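Local coordinates for transthyretin-like protein (Klebsiella pneumoniae subsp. pneumoniae, PDB 3QVA), which probably catalyses the hydrolysis of 5-hydroxyisourate to 2-oxo-4-hydroxy-4-carboxy-5-ureidoimidazoline, a step of purine breakdown, at residues A[11-16]-A[98-103]; A[18-23]-A[105-110]; A[27-32]-A[66-71]; A[62-67]-A[84-89]. All coordinates share one frame; numbering follows the deposited sequence. Where two conformers were deposited one is given.

Contact 1 (A[11-16]-A[98-103])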
loop_
_atom_site.group_PDB
_atom_site.type_symbol
_atom_site.label_atom_id
_atom_site.label_comp_id
_atom_site.label_asym_id
_atom_site.label_seq_id
_atom_site.Cartn_x
_atom_site.Cartn_y
_atom_site.Cartn_z
ATOM N N THR A 11 -15.298 11.793 -15.419
ATOM C CA THR A 11 -13.997 12.449 -15.509
ATOM C C THR A 11 -12.932 11.634 -14.771
ATOM O O THR A 11 -13.250 10.812 -13.909
ATOM C CB THR A 11 -14.039 13.876 -14.926
ATOM O OG1 THR A 11 -14.725 13.856 -13.669
ATOM C CG2 THR A 11 -14.752 14.834 -15.875
ATOM N N LEU A 12 -11.671 11.863 -15.123
ATOM C CA LEU A 12 -10.566 11.119 -14.532
ATOM C C LEU A 12 -9.464 12.047 -14.040
ATOM O O LEU A 12 -9.025 12.944 -14.762
ATOM C CB LEU A 12 -10.001 10.117 -15.539
ATOM C CG LEU A 12 -8.772 9.293 -15.141
ATOM C CD1 LEU A 12 -9.103 8.324 -14.001
ATOM C CD2 LEU A 12 -8.234 8.540 -16.341
ATOM N N SER A 13 -9.014 11.815 -12.810
ATOM C CA SER A 13 -7.894 12.557 -12.260
ATOM C C SER A 13 -6.906 11.623 -11.574
ATOM O O SER A 13 -7.239 10.478 -11.240
ATOM C CB SER A 13 -8.380 13.615 -11.272
ATOM O OG SER A 13 -9.047 13.024 -10.169
ATOM N N THR A 14 -5.687 12.113 -11.379
ATOM C CA THR A 14 -4.713 11.388 -10.571
ATOM C C THR A 14 -3.902 12.315 -9.679
ATOM O O THR A 14 -3.939 13.548 -9.817
ATOM C CB THR A 14 -3.787 10.461 -11.424
ATOM O OG1 THR A 14 -3.128 9.519 -10.564
ATOM C CG2 THR A 14 -2.744 11.266 -12.186
ATOM N N HIS A 15 -3.189 11.688 -8.750
ATOM C CA HIS A 15 -2.340 12.351 -7.793
ATOM C C HIS A 15 -1.228 11.349 -7.535
ATOM O O HIS A 15 -1.502 10.179 -7.284
ATOM C CB HIS A 15 -3.152 12.633 -6.523
ATOM C CG HIS A 15 -2.388 13.327 -5.437
ATOM N ND1 HIS A 15 -2.729 13.210 -4.106
ATOM C CD2 HIS A 15 -1.317 14.156 -5.480
ATOM C CE1 HIS A 15 -1.899 13.933 -3.376
ATOM N NE2 HIS A 15 -1.036 14.522 -4.185
ATOM N N ILE A 16 0.022 11.785 -7.648
ATOM C CA ILE A 16 1.146 10.889 -7.429
ATOM C C ILE A 16 1.978 11.391 -6.261
ATOM O O ILE A 16 2.440 12.529 -6.254
ATOM C CB ILE A 16 2.020 10.702 -8.703
ATOM C CG1 ILE A 16 1.148 10.268 -9.888
ATOM C CG2 ILE A 16 3.133 9.691 -8.436
ATOM C CD1 ILE A 16 1.926 9.783 -11.119
ATOM N N HIS A 98 -16.979 10.566 -10.620
ATOM C CA HIS A 98 -15.571 10.877 -10.852
ATOM C C HIS A 98 -14.660 9.706 -10.485
ATOM O O HIS A 98 -14.875 9.032 -9.475
ATOM C CB HIS A 98 -15.169 12.127 -10.064
ATOM C CG HIS A 98 -13.774 12.594 -10.343
ATOM N ND1 HIS A 98 -13.398 13.131 -11.555
ATOM C CD2 HIS A 98 -12.662 12.597 -9.569
ATOM C CE1 HIS A 98 -12.116 13.447 -11.516
ATOM N NE2 HIS A 98 -11.647 13.135 -10.322
ATOM N N PHE A 99 -13.653 9.466 -11.320
ATOM C CA PHE A 99 -12.617 8.489 -11.014
ATOM C C PHE A 99 -11.361 9.237 -10.606
ATOM O O PHE A 99 -10.768 9.961 -11.407
ATOM C CB PHE A 99 -12.317 7.595 -12.220
ATOM C CG PHE A 99 -13.353 6.542 -12.478
ATOM C CD1 PHE A 99 -14.575 6.873 -13.057
ATOM C CD2 PHE A 99 -13.096 5.208 -12.170
ATOM C CE1 PHE A 99 -15.536 5.893 -13.307
ATOM C CE2 PHE A 99 -14.051 4.222 -12.422
ATOM C CZ PHE A 99 -15.269 4.564 -12.990
ATOM N N HIS A 100 -10.976 9.082 -9.348
ATOM C CA HIS A 100 -9.703 9.593 -8.877
ATOM C C HIS A 100 -8.851 8.381 -8.549
ATOM O O HIS A 100 -9.185 7.616 -7.646
ATOM C CB HIS A 100 -9.891 10.485 -7.648
ATOM C CG HIS A 100 -8.623 11.098 -7.146
ATOM N ND1 HIS A 100 -7.831 11.916 -7.926
ATOM C CD2 HIS A 100 -8.012 11.022 -5.939
ATOM C CE1 HIS A 100 -6.783 12.308 -7.224
ATOM N NE2 HIS A 100 -6.867 11.779 -6.016
ATOM N N LEU A 101 -7.769 8.198 -9.298
ATOM C CA LEU A 101 -6.942 6.999 -9.174
ATOM C C LEU A 101 -5.483 7.372 -8.902
ATOM O O LEU A 101 -4.697 7.521 -9.844
ATOM C CB LEU A 101 -7.065 6.134 -10.437
ATOM C CG LEU A 101 -8.459 5.646 -10.859
ATOM C CD1 LEU A 101 -8.398 4.941 -12.201
ATOM C CD2 LEU A 101 -9.081 4.728 -9.818
ATOM N N PRO A 102 -5.121 7.535 -7.612
ATOM C CA PRO A 102 -3.764 7.936 -7.259
ATOM C C PRO A 102 -2.729 6.834 -7.442
ATOM O O PRO A 102 -3.082 5.651 -7.525
ATOM C CB PRO A 102 -3.873 8.307 -5.768
ATOM C CG PRO A 102 -5.352 8.495 -5.524
ATOM C CD PRO A 102 -6.002 7.514 -6.431
ATOM N N PHE A 103 -1.466 7.251 -7.519
ATOM C CA PHE A 103 -0.306 6.366 -7.499
ATOM C C PHE A 103 0.511 6.719 -6.260
ATOM O O PHE A 103 0.969 7.855 -6.130
ATOM C CB PHE A 103 0.598 6.626 -8.711
ATOM C CG PHE A 103 0.013 6.224 -10.043
ATOM C CD1 PHE A 103 0.367 5.011 -10.631
ATOM C CD2 PHE A 103 -0.845 7.080 -10.733
ATOM C CE1 PHE A 103 -0.145 4.634 -11.875
ATOM C CE2 PHE A 103 -1.371 6.713 -11.980
ATOM C CZ PHE A 103 -1.017 5.485 -12.554
#
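From the Leu12–Phe99 pair to the Ile16–Phe103 pair the two segments run parallel, their end-to-end directions 19° apart, tied by Phe99 N to Thr11 O, Ser13 N to Phe99 O, Leu101 N to Ser13 O and Phe103 N to His15 O. Next to Pro102 the ladder is disturbed. Leu101 O, which a regular ladder would give to His15 N, instead accepts from Thr14 OG1 at 2.6 Å, the hydroxyl standing above the carbonyl plane; His15 N is buried with no partner in the model.

On the face of Ser13 and His100, hydroxyls and imidazoles alternate. His98 CG, anti to its N (chi1 -175°), carries the ring over toward strand 12-18, where both nitrogens meet a hydroxyl near the ring plane: ND1 is 2.6 Å from Thr11 OG1, NE2 2.6 Å from Ser13 OG. Ser13 OG also bonds His100 ND1 at 2.8 Å; a side chain this short can sit between two imidazoles.

These strands form the parallel pair of one sheet of the transthyretin sandwich. At its polar face His15 CB rests at the edge of the His100 ring, 3.7 Å from CE1, while His15 NE2 is hydrogen-bonded to Ser116 OG of the third subunit. The His15 side chain lies about 4 Å from a phosphate ion, probably from the crystallisation liquor, and Arg49 touches both histidines. Such a cluster, bordered by another subunit's C-terminal residue, is consistent with the 5-hydroxyisourate hydrolase active site.

The opposite face is apolar: Leu12 CD1 packs on Phe99 CB at 3.7 Å, and Ile16 CG1 lies alongside Phe103, 3.9 Å from CD2.

Contact 2 (A[18-23]-A[105-110])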
loop_
_atom_site.group_PDB
_atom_site.type_symbol
_atom_site.label_atom_id
_atom_site.label_comp_id
_atom_site.label_asym_id
_atom_site.label_seq_id
_atom_site.Cartn_x
_atom_site.Cartn_y
_atom_site.Cartn_z
ATOM N N ASP A 18 5.322 10.477 -3.806
ATOM C CA ASP A 18 6.509 9.667 -3.578
ATOM C C ASP A 18 6.592 9.386 -2.085
ATOM O O ASP A 18 7.016 10.243 -1.298
ATOM C CB ASP A 18 7.777 10.373 -4.080
ATOM C CG ASP A 18 9.046 9.540 -3.871
ATOM O OD1 ASP A 18 8.972 8.400 -3.359
ATOM O OD2 ASP A 18 10.144 10.027 -4.225
ATOM N N ILE A 19 6.183 8.180 -1.691
ATOM C CA ILE A 19 6.134 7.850 -0.273
ATOM C C ILE A 19 7.520 7.550 0.303
ATOM O O ILE A 19 7.670 7.435 1.511
ATOM C CB ILE A 19 5.119 6.723 0.047
ATOM C CG1 ILE A 19 5.642 5.362 -0.429
ATOM C CG2 ILE A 19 3.738 7.068 -0.543
ATOM C CD1 ILE A 19 4.813 4.170 0.085
ATOM N N SER A 20 8.529 7.450 -0.561
ATOM C CA SER A 20 9.903 7.294 -0.093
ATOM C C SER A 20 10.394 8.591 0.564
ATOM O O SER A 20 11.256 8.563 1.443
ATOM C CB SER A 20 10.831 6.846 -1.228
ATOM O OG SER A 20 11.097 7.904 -2.127
ATOM N N THR A 21 9.810 9.720 0.161
ATOM C CA THR A 21 10.173 11.030 0.714
ATOM C C THR A 21 9.008 11.754 1.396
ATOM O O THR A 21 9.215 12.735 2.120
ATOM C CB THR A 21 10.759 11.957 -0.375
ATOM O OG1 THR A 21 9.760 12.214 -1.370
ATOM C CG2 THR A 21 11.994 11.339 -1.021
ATOM N N GLY A 22 7.787 11.279 1.165
ATOM C CA GLY A 22 6.587 11.921 1.692
ATOM C C GLY A 22 6.251 13.241 1.016
ATOM O O GLY A 22 5.756 14.168 1.661
ATOM N N THR A 23 6.525 13.331 -0.283
ATOM C CA THR A 23 6.276 14.554 -1.044
ATOM C C THR A 23 5.531 14.233 -2.337
ATOM O O THR A 23 5.636 13.111 -2.851
ATOM C CB THR A 23 7.595 15.285 -1.397
ATOM O OG1 THR A 23 8.446 14.403 -2.137
ATOM C CG2 THR A 23 8.318 15.750 -0.138
ATOM N N ILE A 105 3.976 5.945 -4.840
ATOM C CA ILE A 105 5.158 5.335 -5.452
ATOM C C ILE A 105 6.414 5.407 -4.588
ATOM O O ILE A 105 6.548 6.285 -3.727
ATOM C CB ILE A 105 5.440 5.917 -6.873
ATOM C CG1 ILE A 105 5.996 7.352 -6.796
ATOM C CG2 ILE A 105 4.167 5.869 -7.718
ATOM C CD1 ILE A 105 6.459 7.919 -8.149
ATOM N N ALA A 106 7.318 4.467 -4.840
ATOM C CA ALA A 106 8.626 4.397 -4.197
ATOM C C ALA A 106 9.522 3.539 -5.077
ATOM O O ALA A 106 9.019 2.739 -5.880
ATOM C CB ALA A 106 8.501 3.785 -2.788
ATOM N N PRO A 107 10.859 3.685 -4.947
ATOM C CA PRO A 107 11.698 2.821 -5.775
ATOM C C PRO A 107 11.429 1.326 -5.571
ATOM O O PRO A 107 11.575 0.545 -6.512
ATOM C CB PRO A 107 13.118 3.210 -5.348
ATOM C CG PRO A 107 12.980 4.665 -5.021
ATOM C CD PRO A 107 11.648 4.752 -4.302
ATOM N N GLY A 108 11.010 0.934 -4.370
ATOM C CA GLY A 108 10.823 -0.480 -4.068
ATOM C C GLY A 108 9.392 -0.983 -4.044
ATOM O O GLY A 108 9.139 -2.089 -3.582
ATOM N N GLY A 109 8.459 -0.192 -4.554
ATOM C CA GLY A 109 7.059 -0.637 -4.589
ATOM C C GLY A 109 6.106 0.478 -4.924
ATOM O O GLY A 109 6.456 1.660 -4.851
ATOM N N TRP A 110 4.896 0.108 -5.327
ATOM C CA TRP A 110 3.891 1.116 -5.604
ATOM C C TRP A 110 2.496 0.566 -5.416
ATOM O O TRP A 110 2.291 -0.659 -5.389
ATOM C CB TRP A 110 4.077 1.730 -7.004
ATOM C CG TRP A 110 3.783 0.807 -8.162
ATOM C CD1 TRP A 110 4.632 -0.095 -8.730
ATOM C CD2 TRP A 110 2.561 0.734 -8.901
ATOM N NE1 TRP A 110 4.007 -0.739 -9.776
ATOM C CE2 TRP A 110 2.736 -0.247 -9.902
ATOM C CE3 TRP A 110 1.333 1.404 -8.814
ATOM C CZ2 TRP A 110 1.725 -0.579 -10.812
ATOM C CZ3 TRP A 110 0.328 1.080 -9.722
ATOM C CH2 TRP A 110 0.533 0.090 -10.706
#
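Ile105 meets Asp18 and Ile19 where the parallel pairing of two strands comes to its end. Its carbonyl O accepts Ile19 N at 2.8 Å along a bent N-H path (144°), and is also approached by the CA-H of Asp18. The Ile105 side chain lies on the same face as Asp18, its CG1 4.0 Å from Asp18 CA, so a branched apolar residue covers the backbone beside the bond.

Asp18 turns its carboxylate forward over the loop that follows it, with CG anti to the backbone N (chi1 -179°). This leaves OD1 3.2 Å from Ile105 O, two acceptors without a bond, a crowding that the donors around the acid would offset. OD1 takes two bonds from Ser20, both donors reaching it from one face of the carboxylate: OG at 2.5 Å and the backbone N at 3.0 Å, the latter making an Asx turn. OD2 forms a salt bridge with Arg78, which also bonds Ser20 OG. Further round, Gly22 and Thr23 both face Asp18 in a G1 bulge, and Gly22 readily adopts the positive phi needed there.

Ile19 reaches across with CG1, 4.0 Å from Ala106 CB, whose smallness admits the approach. Ile19 and Ser20 also meet their counterparts in the fourth subunit.

The loop between strands 12-18 and 23-24 thus sits beside the type I turn joining strands 99-106 and 109-113, and Phe73 of helix 69-75 packs on Asp18, Ile105 and Pro107.

Contact 3 (A[27-32]-A[66-71])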
loop_
_atom_site.group_PDB
_atom_site.type_symbol
_atom_site.label_atom_id
_atom_site.label_comp_id
_atom_site.label_asym_id
_atom_site.label_seq_id
_atom_site.Cartn_x
_atom_site.Cartn_y
_atom_site.Cartn_z
ATOM N N GLY A 27 6.381 16.314 -12.118
ATOM C CA GLY A 27 7.029 16.057 -13.405
ATOM C C GLY A 27 6.993 14.609 -13.872
ATOM O O GLY A 27 7.814 14.200 -14.689
ATOM N N VAL A 28 6.049 13.832 -13.348
ATOM C CA VAL A 28 5.845 12.454 -13.806
ATOM C C VAL A 28 4.917 12.495 -15.006
ATOM O O VAL A 28 3.835 13.094 -14.938
ATOM C CB VAL A 28 5.195 11.557 -12.718
ATOM C CG1 VAL A 28 5.120 10.105 -13.195
ATOM C CG2 VAL A 28 5.964 11.646 -11.411
ATOM N N THR A 29 5.338 11.870 -16.102
ATOM C CA THR A 29 4.488 11.740 -17.279
ATOM C C THR A 29 3.490 10.615 -17.061
ATOM O O THR A 29 3.864 9.533 -16.615
ATOM C CB THR A 29 5.321 11.487 -18.561
ATOM O OG1 THR A 29 6.056 12.678 -18.873
ATOM C CG2 THR A 29 4.420 11.155 -19.741
ATOM N N VAL A 30 2.222 10.894 -17.358
ATOM C CA VAL A 30 1.137 9.923 -17.219
ATOM C C VAL A 30 0.273 9.917 -18.479
ATOM O O VAL A 30 -0.255 10.960 -18.887
ATOM C CB VAL A 30 0.229 10.224 -15.992
ATOM C CG1 VAL A 30 -0.751 9.078 -15.763
ATOM C CG2 VAL A 30 1.057 10.476 -14.735
ATOM N N SER A 31 0.117 8.740 -19.082
ATOM C CA SER A 31 -0.687 8.601 -20.293
ATOM C C SER A 31 -1.983 7.839 -20.055
ATOM O O SER A 31 -2.053 6.952 -19.201
ATOM C CB SER A 31 0.121 7.935 -21.412
ATOM O OG SER A 31 0.422 6.584 -21.100
ATOM N N LEU A 32 -3.011 8.201 -20.818
ATOM C CA LEU A 32 -4.276 7.487 -20.797
ATOM C C LEU A 32 -4.503 6.862 -22.163
ATOM O O LEU A 32 -4.359 7.531 -23.187
ATOM C CB LEU A 32 -5.441 8.426 -20.464
ATOM C CG LEU A 32 -6.847 7.811 -20.506
ATOM C CD1 LEU A 32 -7.017 6.756 -19.417
ATOM C CD2 LEU A 32 -7.917 8.896 -20.380
ATOM N N THR A 66 -1.043 5.041 -17.371
ATOM C CA THR A 66 0.334 4.608 -17.188
ATOM C C THR A 66 1.225 5.750 -16.729
ATOM O O THR A 66 1.405 6.733 -17.453
ATOM C CB THR A 66 0.906 4.003 -18.487
ATOM O OG1 THR A 66 0.052 2.936 -18.926
ATOM C CG2 THR A 66 2.324 3.468 -18.258
ATOM N N ALA A 67 1.793 5.601 -15.535
ATOM C CA ALA A 67 2.712 6.600 -14.992
ATOM C C ALA A 67 4.141 6.158 -15.250
ATOM O O ALA A 67 4.514 5.026 -14.953
ATOM C CB ALA A 67 2.470 6.807 -13.495
ATOM N N GLU A 68 4.942 7.051 -15.825
ATOM C CA GLU A 68 6.307 6.709 -16.176
ATOM C C GLU A 68 7.212 6.901 -14.962
ATOM O O GLU A 68 8.035 7.813 -14.901
ATOM C CB GLU A 68 6.763 7.535 -17.384
ATOM C CG GLU A 68 5.973 7.195 -18.651
ATOM C CD GLU A 68 6.272 5.797 -19.163
ATOM O OE1 GLU A 68 7.442 5.380 -19.078
ATOM O OE2 GLU A 68 5.340 5.116 -19.652
ATOM N N THR A 69 7.044 6.017 -13.989
ATOM C CA THR A 69 7.695 6.162 -12.695
ATOM C C THR A 69 9.191 5.847 -12.742
ATOM O O THR A 69 10.001 6.537 -12.103
ATOM C CB THR A 69 7.008 5.285 -11.636
ATOM O OG1 THR A 69 6.982 3.928 -12.090
ATOM C CG2 THR A 69 5.571 5.763 -11.412
ATOM N N GLY A 70 9.560 4.824 -13.514
ATOM C CA GLY A 70 10.959 4.406 -13.620
ATOM C C GLY A 70 11.822 5.511 -14.199
ATOM O O GLY A 70 12.915 5.790 -13.687
ATOM N N ALA A 71 11.313 6.158 -15.248
ATOM C CA ALA A 71 12.002 7.280 -15.898
ATOM C C ALA A 71 12.153 8.464 -14.951
ATOM O O ALA A 71 13.197 9.129 -14.940
ATOM C CB ALA A 71 11.266 7.697 -17.166
HETATM O O HOH W 1 7.987 10.398 -15.971
HETATM O O HOH W 2 -1.725 4.389 -20.654
HETATM O O HOH W 3 2.994 6.562 -20.281
#
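Ser31 holds OG between its backbone N and carbonyl carbon (chi1 67°), which places it 3.7 Å from Thr66 CB on their common, partly exposed face. Thr66 turns OG1 beside its own backbone N (chi1 -55°), where it meets a water that also donates to Ser31 O. A second water accepts from Ser31 OG at 2.7 Å and donates to Thr66 O and Glu68 OE2.

Ser31 and Thr66 form a hydrogen-bonded antiparallel pair through their backbones, and the ladder ends with Glu68 N donating to Thr29 O at 2.8 Å in a nearly straight bond (171°). Beyond it the chains part: a third water accepts from Thr29 N and donates to Glu68 O. Glu68 is the centre of an inverse gamma turn and the N-cap residue of the helix that follows; its carboxylate makes a salt bridge with the modelled conformer of Arg84.

On the buried face Val28 CG1 and Val30 CG2 converge on Ala67 CB, at 4.2 Å and 4.1 Å from it, a methyl small enough to accept both.

This is the inner pairing of the four-stranded antiparallel sheet of the transthyretin-type sandwich. Strand 29-34 lies between strands 37-43 and 62-67, with Ile16 of strand 12-18 packed against Val30 and against Val28 just before the strand, and helix 69-75 leads off the end of strand 62-67.

Contact 4 (A[62-67]-A[84-89])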
loop_
_atom_site.group_PDB
_atom_site.type_symbol
_atom_site.label_atom_id
_atom_site.label_comp_id
_atom_site.label_asym_id
_atom_site.label_seq_id
_atom_site.Cartn_x
_atom_site.Cartn_y
_atom_site.Cartn_z
ATOM N N ARG A 62 -12.967 0.276 -21.264
ATOM C CA ARG A 62 -11.778 -0.159 -20.537
ATOM C C ARG A 62 -10.584 0.743 -20.829
ATOM O O ARG A 62 -10.241 0.987 -21.990
ATOM C CB ARG A 62 -11.465 -1.614 -20.864
ATOM C CG ARG A 62 -12.484 -2.588 -20.285
ATOM C CD ARG A 62 -12.494 -3.903 -21.047
ATOM N NE ARG A 62 -11.297 -4.701 -20.793
ATOM C CZ ARG A 62 -10.327 -4.931 -21.676
ATOM N NH1 ARG A 62 -10.391 -4.430 -22.905
ATOM N NH2 ARG A 62 -9.287 -5.675 -21.324
ATOM N N TYR A 63 -9.962 1.234 -19.760
ATOM C CA TYR A 63 -8.893 2.217 -19.871
ATOM C C TYR A 63 -7.613 1.763 -19.192
ATOM O O TYR A 63 -7.612 0.859 -18.359
ATOM C CB TYR A 63 -9.323 3.550 -19.261
ATOM C CG TYR A 63 -10.440 4.246 -19.997
ATOM C CD1 TYR A 63 -11.770 4.013 -19.659
ATOM C CD2 TYR A 63 -10.165 5.156 -21.016
ATOM C CE1 TYR A 63 -12.806 4.655 -20.325
ATOM C CE2 TYR A 63 -11.197 5.808 -21.689
ATOM C CZ TYR A 63 -12.512 5.552 -21.336
ATOM O OH TYR A 63 -13.536 6.192 -21.996
ATOM N N CYS A 64 -6.527 2.429 -19.554
ATOM C CA CYS A 64 -5.224 2.150 -19.004
ATOM C C CYS A 64 -4.547 3.482 -18.707
ATOM O O CYS A 64 -4.343 4.287 -19.620
ATOM C CB CYS A 64 -4.420 1.348 -20.023
ATOM S SG CYS A 64 -2.792 0.901 -19.490
ATOM N N LEU A 65 -4.238 3.726 -17.432
ATOM C CA LEU A 65 -3.443 4.889 -17.028
ATOM C C LEU A 65 -2.034 4.432 -16.729
ATOM O O LEU A 65 -1.848 3.545 -15.912
ATOM C CB LEU A 65 -3.998 5.530 -15.755
ATOM C CG LEU A 65 -4.826 6.806 -15.702
ATOM C CD1 LEU A 65 -4.904 7.237 -14.236
ATOM C CD2 LEU A 65 -4.257 7.936 -16.556
ATOM N N THR A 66 -1.043 5.041 -17.371
ATOM C CA THR A 66 0.334 4.608 -17.188
ATOM C C THR A 66 1.225 5.750 -16.729
ATOM O O THR A 66 1.405 6.733 -17.453
ATOM C CB THR A 66 0.906 4.003 -18.487
ATOM O OG1 THR A 66 0.052 2.936 -18.926
ATOM C CG2 THR A 66 2.324 3.468 -18.258
ATOM N N ALA A 67 1.793 5.601 -15.535
ATOM C CA ALA A 67 2.712 6.600 -14.992
ATOM C C ALA A 67 4.141 6.158 -15.250
ATOM O O ALA A 67 4.514 5.026 -14.953
ATOM C CB ALA A 67 2.470 6.807 -13.495
ATOM N N ARG A 84 7.641 1.145 -14.918
ATOM C CA ARG A 84 6.515 2.070 -15.012
ATOM C C ARG A 84 5.394 1.508 -14.153
ATOM O O ARG A 84 5.517 0.399 -13.626
ATOM C CB ARG A 84 6.052 2.271 -16.467
ATOM C CG ARG A 84 5.885 0.998 -17.287
ATOM C CD ARG A 84 5.640 1.322 -18.758
ATOM N NE ARG A 84 6.609 2.294 -19.258
ATOM C CZ ARG A 84 7.872 2.005 -19.558
ATOM N NH1 ARG A 84 8.685 2.958 -19.999
ATOM N NH2 ARG A 84 8.327 0.765 -19.413
ATOM N N ALA A 85 4.325 2.279 -14.001
ATOM C CA ALA A 85 3.187 1.872 -13.204
ATOM C C ALA A 85 1.937 1.985 -14.061
ATOM O O ALA A 85 1.503 3.085 -14.397
ATOM C CB ALA A 85 3.080 2.745 -11.949
ATOM N N GLN A 86 1.386 0.834 -14.432
ATOM C CA GLN A 86 0.200 0.778 -15.268
ATOM C C GLN A 86 -1.011 0.352 -14.443
ATOM O O GLN A 86 -0.968 -0.675 -13.753
ATOM C CB GLN A 86 0.421 -0.188 -16.439
ATOM C CG GLN A 86 -0.787 -0.326 -17.346
ATOM C CD GLN A 86 -0.572 -1.313 -18.484
ATOM O OE1 GLN A 86 -1.265 -2.331 -18.571
ATOM N NE2 GLN A 86 0.386 -1.022 -19.359
ATOM N N ILE A 87 -2.078 1.150 -14.517
ATOM C CA ILE A 87 -3.364 0.801 -13.920
ATOM C C ILE A 87 -4.359 0.461 -15.027
ATOM O O ILE A 87 -4.508 1.213 -16.003
ATOM C CB ILE A 87 -3.947 1.960 -13.090
ATOM C CG1 ILE A 87 -3.004 2.359 -11.954
ATOM C CG2 ILE A 87 -5.322 1.569 -12.522
ATOM C CD1 ILE A 87 -3.445 3.662 -11.281
ATOM N N ASP A 88 -5.036 -0.670 -14.874
ATOM C CA ASP A 88 -6.048 -1.085 -15.840
ATOM C C ASP A 88 -7.395 -1.085 -15.143
ATOM O O ASP A 88 -7.584 -1.789 -14.152
ATOM C CB ASP A 88 -5.710 -2.473 -16.372
ATOM C CG ASP A 88 -4.455 -2.477 -17.207
ATOM O OD1 ASP A 88 -3.405 -2.947 -16.708
ATOM O OD2 ASP A 88 -4.522 -1.984 -18.358
ATOM N N PHE A 89 -8.320 -0.270 -15.641
ATOM C CA PHE A 89 -9.595 -0.091 -14.963
ATOM C C PHE A 89 -10.759 0.021 -15.942
ATOM O O PHE A 89 -10.563 0.100 -17.157
ATOM C CB PHE A 89 -9.548 1.109 -13.999
ATOM C CG PHE A 89 -9.364 2.443 -14.679
ATOM C CD1 PHE A 89 -10.451 3.295 -14.868
ATOM C CD2 PHE A 89 -8.107 2.851 -15.119
ATOM C CE1 PHE A 89 -10.290 4.532 -15.488
ATOM C CE2 PHE A 89 -7.936 4.091 -15.744
ATOM C CZ PHE A 89 -9.030 4.929 -15.924
HETATM O O HOH W 4 -6.885 -2.041 -19.741
#
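Tyr63 and Phe89 meet with the CB of the tyrosine over one face of the phenylalanine ring, 4.0 Å from its centroid, a CH-pi contact 25° off the ring normal. Phe89 CG stands between its backbone N and carbonyl carbon (chi1 65°), which swings the ring back under the partner strand. The two rings are nearly parallel, planes 24° apart, but slid so far that they barely overlap, with centroids 6.0 Å apart. Tyr63 instead sends its OH to Pro59 O and Arg34.

Leu65 crosses the same phenylalanine obliquely, CG 4.1 Å from CE2, while its N lies at the ring edge. Further along this face Ala67 CB and Ala85 CB stand 4.4 Å apart, small residues where Phe103 packs on both.

The reverse face is more polar. Cys64 SG, anti to its backbone N, lies close against Gln86 CG at 3.2 Å. Across the subunit interface, Arg84 NE of the second subunit makes a salt bridge to Asp88 OD1.

Beneath the side chains, six backbone bonds link Tyr63 with Phe89, Leu65 with Ile87 and Ala67 with Ala85, each pair bonded both ways; the strands run antiparallel with axes 4.6 Å apart. Strand 82-90 is outermost in its own chain's sheet, yet pairs antiparallel with a strand of the second subunit, giving the continuous intersubunit sheet by which transthyretin-family dimers are built.

Contacts 1 and 2 share strand 99-106 in one sheet, their centres about 17 Å apart, whereas contacts 3 and 4 share strand 62-67 in the facing sheet, centres about 10 Å apart. Between the sheets, Leu12 CD2 of contact 1 lies 3.7 Å from Phe89 CZ of contact 4, Ile16 CD1 3.8 Å from Val30 CG2 of contact 3, and Trp110 CE2 of contact 2 3.6 Å from Ala85 CB. In the modelled conformer of Arg84, its NH1 joins contacts 3 and 4 by a 2.9 Å salt bridge to Glu68 OE1. The phosphate ion by contact 1 suggests a pocket, which Ser116 of the third subunit would border, consistent with an intersubunit active site.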